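Local coordinates for protein oxidase/hydroxylase (Streptomyces hygroscopicus subsp. hygroscopicus, PDB 4XCB) that probably acts as a 2-oxoglutarate-dependent oxygenase in orthosomycin biosynthesis, holding a metal ion, 2-oxoglutarate and a hygromycin B variant in its active site, at residues V101-G106 / D254-F259; C157-S162 / A206-T211. All coordinates share one frame; numbering follows the deposited sequence.

Contact 1 of 2, residues V101-G106 / D254-F259. With NI (nickel (II) ion), chain E; HY0 (hygromycin b variant), chain G; AKG (2-oxoglutaric acid), chain F.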
loop_
_atom_site.group_PDB
_atom_site.type_symbol
_atom_site.label_atom_id
_atom_site.label_comp_id
_atom_site.label_asym_id
_atom_site.label_seq_id
_atom_site.Cartn_x
_atom_site.Cartn_y
_atom_site.Cartn_z
ATOM N N VAL A 101 16.520 18.485 26.353
ATOM C CA VAL A 101 16.012 18.466 24.987
ATOM C C VAL A 101 15.867 17.011 24.554
ATOM O O VAL A 101 16.543 16.148 25.096
ATOM C CB VAL A 101 16.968 19.219 24.017
ATOM C CG1 VAL A 101 18.268 18.436 23.833
ATOM C CG2 VAL A 101 16.294 19.488 22.674
ATOM N N LEU A 102 14.974 16.741 23.605
ATOM C CA LEU A 102 14.881 15.398 23.025
ATOM C C LEU A 102 14.857 15.521 21.513
ATOM O O LEU A 102 13.877 15.990 20.927
ATOM C CB LEU A 102 13.644 14.659 23.537
ATOM C CG LEU A 102 13.560 13.168 23.225
ATOM C CD1 LEU A 102 14.759 12.452 23.800
ATOM C CD2 LEU A 102 12.290 12.600 23.817
ATOM N N TYR A 103 15.951 15.106 20.885
ATOM C CA TYR A 103 16.101 15.275 19.446
ATOM C C TYR A 103 15.161 14.339 18.696
ATOM O O TYR A 103 14.693 13.348 19.260
ATOM C CB TYR A 103 17.550 15.023 19.029
ATOM C CG TYR A 103 18.539 15.996 19.631
ATOM C CD1 TYR A 103 18.222 17.338 19.757
ATOM C CD2 TYR A 103 19.780 15.570 20.084
ATOM C CE1 TYR A 103 19.119 18.233 20.300
ATOM C CE2 TYR A 103 20.682 16.461 20.630
ATOM C CZ TYR A 103 20.341 17.790 20.735
ATOM O OH TYR A 103 21.225 18.690 21.281
ATOM N N LEU A 104 14.891 14.658 17.430
ATOM C CA LEU A 104 13.941 13.895 16.631
ATOM C C LEU A 104 14.309 12.422 16.510
ATOM O O LEU A 104 15.485 12.045 16.413
ATOM C CB LEU A 104 13.810 14.491 15.226
ATOM C CG LEU A 104 13.204 15.887 15.207
ATOM C CD1 LEU A 104 12.961 16.341 13.750
ATOM C CD2 LEU A 104 11.922 15.939 16.045
ATOM N N HIS A 105 13.272 11.595 16.517
ATOM C CA HIS A 105 13.429 10.152 16.322
ATOM C C HIS A 105 12.162 9.624 15.696
ATOM O O HIS A 105 11.146 10.307 15.685
ATOM C CB HIS A 105 13.730 9.426 17.643
ATOM C CG HIS A 105 12.832 9.819 18.780
ATOM N ND1 HIS A 105 13.031 10.959 19.535
ATOM C CD2 HIS A 105 11.739 9.212 19.304
ATOM C CE1 HIS A 105 12.100 11.034 20.471
ATOM N NE2 HIS A 105 11.300 9.992 20.348
ATOM N N GLY A 106 12.203 8.392 15.190
ATOM C CA GLY A 106 11.078 7.868 14.440
ATOM C C GLY A 106 11.138 8.348 13.004
ATOM O O GLY A 106 12.159 8.857 12.563
ATOM N N ASP A 254 17.993 5.735 11.460
ATOM C CA ASP A 254 18.622 7.029 11.798
ATOM C C ASP A 254 17.764 7.832 12.756
ATOM O O ASP A 254 16.570 7.957 12.545
ATOM C CB ASP A 254 18.861 7.896 10.552
ATOM C CG ASP A 254 19.922 7.342 9.603
ATOM O OD1 ASP A 254 20.699 6.458 9.993
ATOM O OD2 ASP A 254 19.974 7.838 8.444
ATOM N N VAL A 255 18.380 8.374 13.809
ATOM C CA VAL A 255 17.736 9.366 14.670
ATOM C C VAL A 255 18.698 10.550 14.797
ATOM O O VAL A 255 19.898 10.388 14.574
ATOM C CB VAL A 255 17.387 8.811 16.063
ATOM C CG1 VAL A 255 16.385 7.654 15.943
ATOM C CG2 VAL A 255 18.643 8.333 16.781
ATOM N N GLU A 256 18.192 11.722 15.170
ATOM C CA GLU A 256 19.071 12.888 15.249
ATOM C C GLU A 256 20.239 12.700 16.210
ATOM O O GLU A 256 21.314 13.242 15.974
ATOM C CB GLU A 256 18.290 14.129 15.635
ATOM C CG GLU A 256 17.638 14.774 14.451
ATOM C CD GLU A 256 17.069 16.143 14.772
ATOM O OE1 GLU A 256 16.624 16.339 15.924
ATOM O OE2 GLU A 256 17.064 17.007 13.871
ATOM N N GLU A 257 20.042 11.920 17.270
ATOM C CA GLU A 257 21.118 11.615 18.207
ATOM C C GLU A 257 22.357 11.021 17.512
ATOM O O GLU A 257 23.472 11.156 18.014
ATOM C CB GLU A 257 20.614 10.649 19.287
ATOM C CG GLU A 257 21.525 10.516 20.494
ATOM C CD GLU A 257 21.028 9.477 21.491
ATOM O OE1 GLU A 257 19.822 9.132 21.458
ATOM O OE2 GLU A 257 21.845 8.996 22.306
ATOM N N ASP A 258 22.163 10.374 16.358
ATOM C CA ASP A 258 23.272 9.801 15.599
ATOM C C ASP A 258 24.135 10.867 14.925
ATOM O O ASP A 258 25.284 10.597 14.577
ATOM C CB ASP A 258 22.770 8.854 14.501
ATOM C CG ASP A 258 22.061 7.625 15.037
ATOM O OD1 ASP A 258 22.558 6.992 16.002
ATOM O OD2 ASP A 258 21.006 7.284 14.454
ATOM N N PHE A 259 23.566 12.054 14.720
ATOM C CA PHE A 259 24.151 13.052 13.814
ATOM C C PHE A 259 24.406 14.412 14.463
ATOM O O PHE A 259 25.250 15.174 13.990
ATOM C CB PHE A 259 23.239 13.281 12.593
ATOM C CG PHE A 259 22.972 12.041 11.777
ATOM C CD1 PHE A 259 24.000 11.169 11.450
ATOM C CD2 PHE A 259 21.687 11.747 11.341
ATOM C CE1 PHE A 259 23.753 10.021 10.697
ATOM C CE2 PHE A 259 21.435 10.599 10.588
ATOM C CZ PHE A 259 22.470 9.739 10.268
HETATM NI NI NI E . 9.519 9.266 21.271
HETATM C C1 HY0 G . 18.645 4.872 19.561
HETATM C C2 HY0 G . 20.064 4.971 19.047
HETATM C C3 HY0 G . 21.040 4.638 20.165
HETATM C C4 HY0 G . 20.843 5.593 21.343
HETATM C C5 HY0 G . 19.387 5.604 21.818
HETATM C C6 HY0 G . 18.418 5.837 20.701
HETATM N N7 HY0 G . 20.219 4.049 17.987
HETATM O O8 HY0 G . 17.782 5.223 18.505
HETATM N N9 HY0 G . 21.685 5.177 22.412
HETATM C C10 HY0 G . 23.039 5.658 22.153
HETATM O O11 HY0 G . 19.241 6.651 22.752
HETATM C C12 HY0 G . 14.741 6.242 21.160
HETATM C C13 HY0 G . 16.162 6.650 20.878
HETATM O O14 HY0 G . 16.558 7.823 21.546
HETATM C C15 HY0 G . 15.740 8.899 21.177
HETATM C C16 HY0 G . 14.425 8.700 21.862
HETATM C C17 HY0 G . 13.801 7.361 21.294
HETATM O O18 HY0 G . 17.078 5.618 21.229
HETATM C C19 HY0 G . 16.397 10.196 21.641
HETATM O O20 HY0 G . 17.544 10.437 20.822
HETATM O O21 HY0 G . 14.596 8.593 23.226
HETATM O O22 HY0 G . 12.786 6.978 22.124
HETATM C C23 HY0 G . 13.070 5.619 22.509
HETATM C C24 HY0 G . 12.598 5.401 23.907
HETATM C C25 HY0 G . 12.575 3.915 24.229
HETATM C C26 HY0 G . 11.790 3.142 23.189
HETATM C C27 HY0 G . 12.398 3.404 21.853
HETATM O O28 HY0 G . 12.360 4.793 21.617
HETATM O O29 HY0 G . 14.540 5.410 22.371
HETATM O O30 HY0 G . 13.473 6.020 24.857
HETATM O O31 HY0 G . 12.045 3.745 25.524
HETATM O O32 HY0 G . 10.410 3.519 23.177
HETATM C C33 HY0 G . 11.599 2.701 20.741
HETATM C C34 HY0 G . 12.469 2.535 19.522
HETATM O O35 HY0 G . 13.418 1.504 19.697
HETATM N N36 HY0 G . 10.506 3.526 20.382
HETATM C C1 AKG F . 9.835 9.428 23.993
HETATM O O1 AKG F . 10.188 8.636 23.064
HETATM O O2 AKG F . 10.034 9.130 25.209
HETATM C C2 AKG F . 9.166 10.731 23.646
HETATM O O5 AKG F . 8.887 10.922 22.477
HETATM C C3 AKG F . 8.903 11.763 24.730
HETATM C C4 AKG F . 7.815 12.750 24.376
HETATM C C5 AKG F . 7.816 13.898 25.375
HETATM O O3 AKG F . 6.896 14.761 25.340
HETATM O O4 AKG F . 8.738 13.974 26.232
HETATM O O HOH W 1 17.483 11.512 18.334
HETATM O O HOH W 2 14.347 9.806 13.269
HETATM O O HOH W 3 14.261 6.539 12.973
HETATM O O HOH W 4 7.584 8.368 22.099
HETATM O O HOH W 5 9.769 7.351 20.702
#

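Contact 2 of 2, residues C157-S162 / A206-T211. With NI (nickel (II) ion), chain E; AKG (2-oxoglutaric acid), chain F.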
loop_
_atom_site.group_PDB
_atom_site.type_symbol
_atom_site.label_atom_id
_atom_site.label_comp_id
_atom_site.label_asym_id
_atom_site.label_seq_id
_atom_site.Cartn_x
_atom_site.Cartn_y
_atom_site.Cartn_z
ATOM N N CYS A 157 7.148 17.988 19.807
ATOM C CA CYS A 157 7.077 18.447 18.428
ATOM C C CYS A 157 7.214 17.275 17.474
ATOM O O CYS A 157 7.753 16.225 17.827
ATOM C CB CYS A 157 8.145 19.515 18.133
ATOM S SG CYS A 157 9.845 19.094 18.469
ATOM N N TYR A 158 6.732 17.471 16.258
ATOM C CA TYR A 158 6.690 16.398 15.281
ATOM C C TYR A 158 6.798 16.954 13.866
ATOM O O TYR A 158 6.428 18.110 13.595
ATOM C CB TYR A 158 5.390 15.594 15.418
ATOM C CG TYR A 158 4.181 16.425 15.090
ATOM C CD1 TYR A 158 3.670 17.332 16.018
ATOM C CD2 TYR A 158 3.587 16.369 13.833
ATOM C CE1 TYR A 158 2.590 18.127 15.718
ATOM C CE2 TYR A 158 2.496 17.161 13.526
ATOM C CZ TYR A 158 2.006 18.042 14.476
ATOM O OH TYR A 158 0.927 18.841 14.194
ATOM N N VAL A 159 7.295 16.127 12.960
ATOM C CA VAL A 159 7.328 16.509 11.554
ATOM C C VAL A 159 6.035 16.059 10.889
ATOM O O VAL A 159 5.721 14.871 10.879
ATOM C CB VAL A 159 8.561 15.917 10.864
ATOM C CG1 VAL A 159 8.544 16.195 9.343
ATOM C CG2 VAL A 159 9.831 16.427 11.552
ATOM N N GLN A 160 5.279 17.005 10.329
ATOM C CA GLN A 160 3.972 16.720 9.752
ATOM C C GLN A 160 4.017 15.574 8.743
ATOM O O GLN A 160 4.846 15.586 7.830
ATOM C CB GLN A 160 3.431 17.978 9.083
ATOM C CG GLN A 160 2.016 17.865 8.620
ATOM C CD GLN A 160 1.578 19.042 7.766
ATOM O OE1 GLN A 160 0.705 18.910 6.910
ATOM N NE2 GLN A 160 2.182 20.204 7.996
ATOM N N GLY A 161 3.135 14.592 8.908
ATOM C CA GLY A 161 3.029 13.488 7.971
ATOM C C GLY A 161 4.217 12.536 7.924
ATOM O O GLY A 161 4.286 11.663 7.040
ATOM N N SER A 162 5.140 12.665 8.875
ATOM C CA SER A 162 6.353 11.854 8.846
ATOM C C SER A 162 6.074 10.388 9.124
ATOM O O SER A 162 6.921 9.543 8.854
ATOM C CB SER A 162 7.375 12.375 9.849
ATOM O OG SER A 162 6.771 12.571 11.105
ATOM N N ALA A 206 5.723 5.478 14.399
ATOM C CA ALA A 206 6.217 5.796 13.057
ATOM C C ALA A 206 6.426 7.304 12.866
ATOM O O ALA A 206 7.203 7.710 11.995
ATOM C CB ALA A 206 5.261 5.258 12.006
ATOM N N LEU A 207 5.748 8.116 13.672
ATOM C CA LEU A 207 5.848 9.573 13.548
ATOM C C LEU A 207 7.239 10.036 13.949
ATOM O O LEU A 207 7.782 9.571 14.926
ATOM C CB LEU A 207 4.788 10.241 14.418
ATOM C CG LEU A 207 4.666 11.748 14.260
ATOM C CD1 LEU A 207 4.082 12.059 12.885
ATOM C CD2 LEU A 207 3.752 12.253 15.343
ATOM N N MET A 208 7.828 10.960 13.191
ATOM C CA MET A 208 9.101 11.530 13.585
ATOM C C MET A 208 8.825 12.663 14.539
ATOM O O MET A 208 8.139 13.609 14.171
ATOM C CB MET A 208 9.890 12.050 12.384
ATOM C CG MET A 208 11.232 12.640 12.798
ATOM S SD MET A 208 12.184 13.257 11.397
ATOM C CE MET A 208 12.538 11.718 10.553
ATOM N N HIS A 209 9.337 12.540 15.758
ATOM C CA HIS A 209 8.943 13.435 16.830
ATOM C C HIS A 209 10.066 13.619 17.846
ATOM O O HIS A 209 11.074 12.912 17.830
ATOM C CB HIS A 209 7.699 12.885 17.527
ATOM C CG HIS A 209 7.953 11.598 18.233
ATOM N ND1 HIS A 209 8.031 10.389 17.574
ATOM C CD2 HIS A 209 8.210 11.342 19.536
ATOM C CE1 HIS A 209 8.299 9.435 18.454
ATOM N NE2 HIS A 209 8.414 9.990 19.645
ATOM N N GLY A 210 9.878 14.578 18.741
ATOM C CA GLY A 210 10.838 14.830 19.799
ATOM C C GLY A 210 10.264 15.933 20.648
ATOM O O GLY A 210 9.051 16.102 20.702
ATOM N N THR A 211 11.119 16.693 21.320
ATOM C CA THR A 211 10.625 17.892 21.996
ATOM C C THR A 211 11.579 19.049 21.827
ATOM O O THR A 211 12.763 18.862 21.567
ATOM C CB THR A 211 10.414 17.689 23.506
ATOM O OG1 THR A 211 11.653 17.903 24.196
ATOM C CG2 THR A 211 9.886 16.290 23.804
HETATM NI NI NI E . 9.519 9.266 21.271
HETATM C C1 AKG F . 9.835 9.428 23.993
HETATM O O1 AKG F . 10.188 8.636 23.064
HETATM O O2 AKG F . 10.034 9.130 25.209
HETATM C C2 AKG F . 9.166 10.731 23.646
HETATM O O5 AKG F . 8.887 10.922 22.477
HETATM C C3 AKG F . 8.903 11.763 24.730
HETATM C C4 AKG F . 7.815 12.750 24.376
HETATM C C5 AKG F . 7.816 13.898 25.375
HETATM O O3 AKG F . 6.896 14.761 25.340
HETATM O O4 AKG F . 8.738 13.974 26.232
HETATM O O HOH W 4 7.584 8.368 22.099
HETATM O O HOH W 5 9.769 7.351 20.702
#

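Contact 1 of 2, residues V101-G106 / D254-F259
Glu256 bonds Leu104 at both its backbone O and its backbone N. The backbone pair is Glu256 N to Leu104 O, 3.0 Å and fairly straight at 162°; the side chain then returns to the same residue, its OE1 accepting from Leu104 N at 2.8 Å. That N-H meets OE1 from above the carboxylate plane, 35° out of it. Further bonds from Ser181 OG to OE1 and Leu182 N to OE2 hold the carboxylate, so the buried group has three donors, which would probably stabilise its charge.

Apolar contact follows the same line. With CG set anti to the carbonyl carbon (chi1 -84°) and the rest of the chain extended, Glu256 runs beside Leu104, both side chains pointing the same way. It crosses the Tyr103 side chain at about a right angle, OE1 3.5 Å from Tyr103 CB. Next along, Val255 CG1 rests on His105 CB at 3.6 Å.

Water 1 gives a proton to Leu104 O, accepts one from Glu257 N and also bonds O20 of the hygromycin B variant.

That variant meets both segments; nickel and 2-oxoglutarate meet 101-106. Glu257 OE1 accepts from two antibiotic hydroxyls, O20 at 2.7 Å and O11. A sugar carbon, C16, sits over the centre of one face of the His105 ring, 3.4 Å above its plane. That ring's rotation is fixed by ND1 bonding to Tyr103 O in the ring plane at 2.9 Å, while NE2 binds nickel at 2.1 Å. A metal histidine on a core strand is typical of double-stranded beta-helix oxygenases; here loop 254-259 helps complete the hygromycin pocket.

Contact 2 of 2, residues C157-S162 / A206-T211
The antiparallel pairing of strands 157-159 and 209-211 belongs to the smaller sheet of the double-stranded beta-helix and carries a metal histidine. Cys157 and Gly210 form a hydrogen-bonded pair, Cys157 N to Gly210 O and Gly210 N to Cys157 O both being 2.8 Å. Val159 N continues the pairing to Met208 O. Between them Tyr158 and His209 are a non-hydrogen-bonded pair whose CA atoms come to 4.0 Å, with both side chains on the same face. There Leu207 CD2 touches Tyr158 CB at 3.7 Å. The His209 ring is held by ND1 bonding to Leu207 O, which lies in the ring plane, and NE2 binds nickel at 2.1 Å. His105, O1 and O5 of 2-oxoglutarate and two waters complete six ligands; Glu205 is an iron ligand in another structure of this protein.

Beyond the strand a type II turn, Val159 to Ser162, brings Ser162 OG back to the other segment. Chi1 of 49° puts OG between the backbone N and the carbonyl carbon, where it donates to Val159 O and accepts from Met208 N at 2.8 Å. An alanine here is likely to leave Met208 N without its acceptor and the turn without its side-chain clasp. On the opposite face from His209, Cys157 SG packs on Thr211 C at 3.8 Å.

How the contacts relate
Contacts 1 and 2 meet through neighbouring strands of one sheet, 102-105 and 209-211, with probable backbone hydrogen bonds Leu102 O to Thr211 N and His105 O to His209 N, both 2.9 Å. Each supplies one histidine to the same nickel ion, the two rings stand edge-to-face, and both contacts touch 2-oxoglutarate. Their settings differ: all touching residues of contact 2 are buried, whereas contact 1 is only partly buried, its centre about 13 Å from the chain centre against about 10 Å. The chemistry differs too: regular strand pairing dominates contact 2, while contact 1 joins a strand to a loop through a carboxylate and water, and also binds the hygromycin B variant directly.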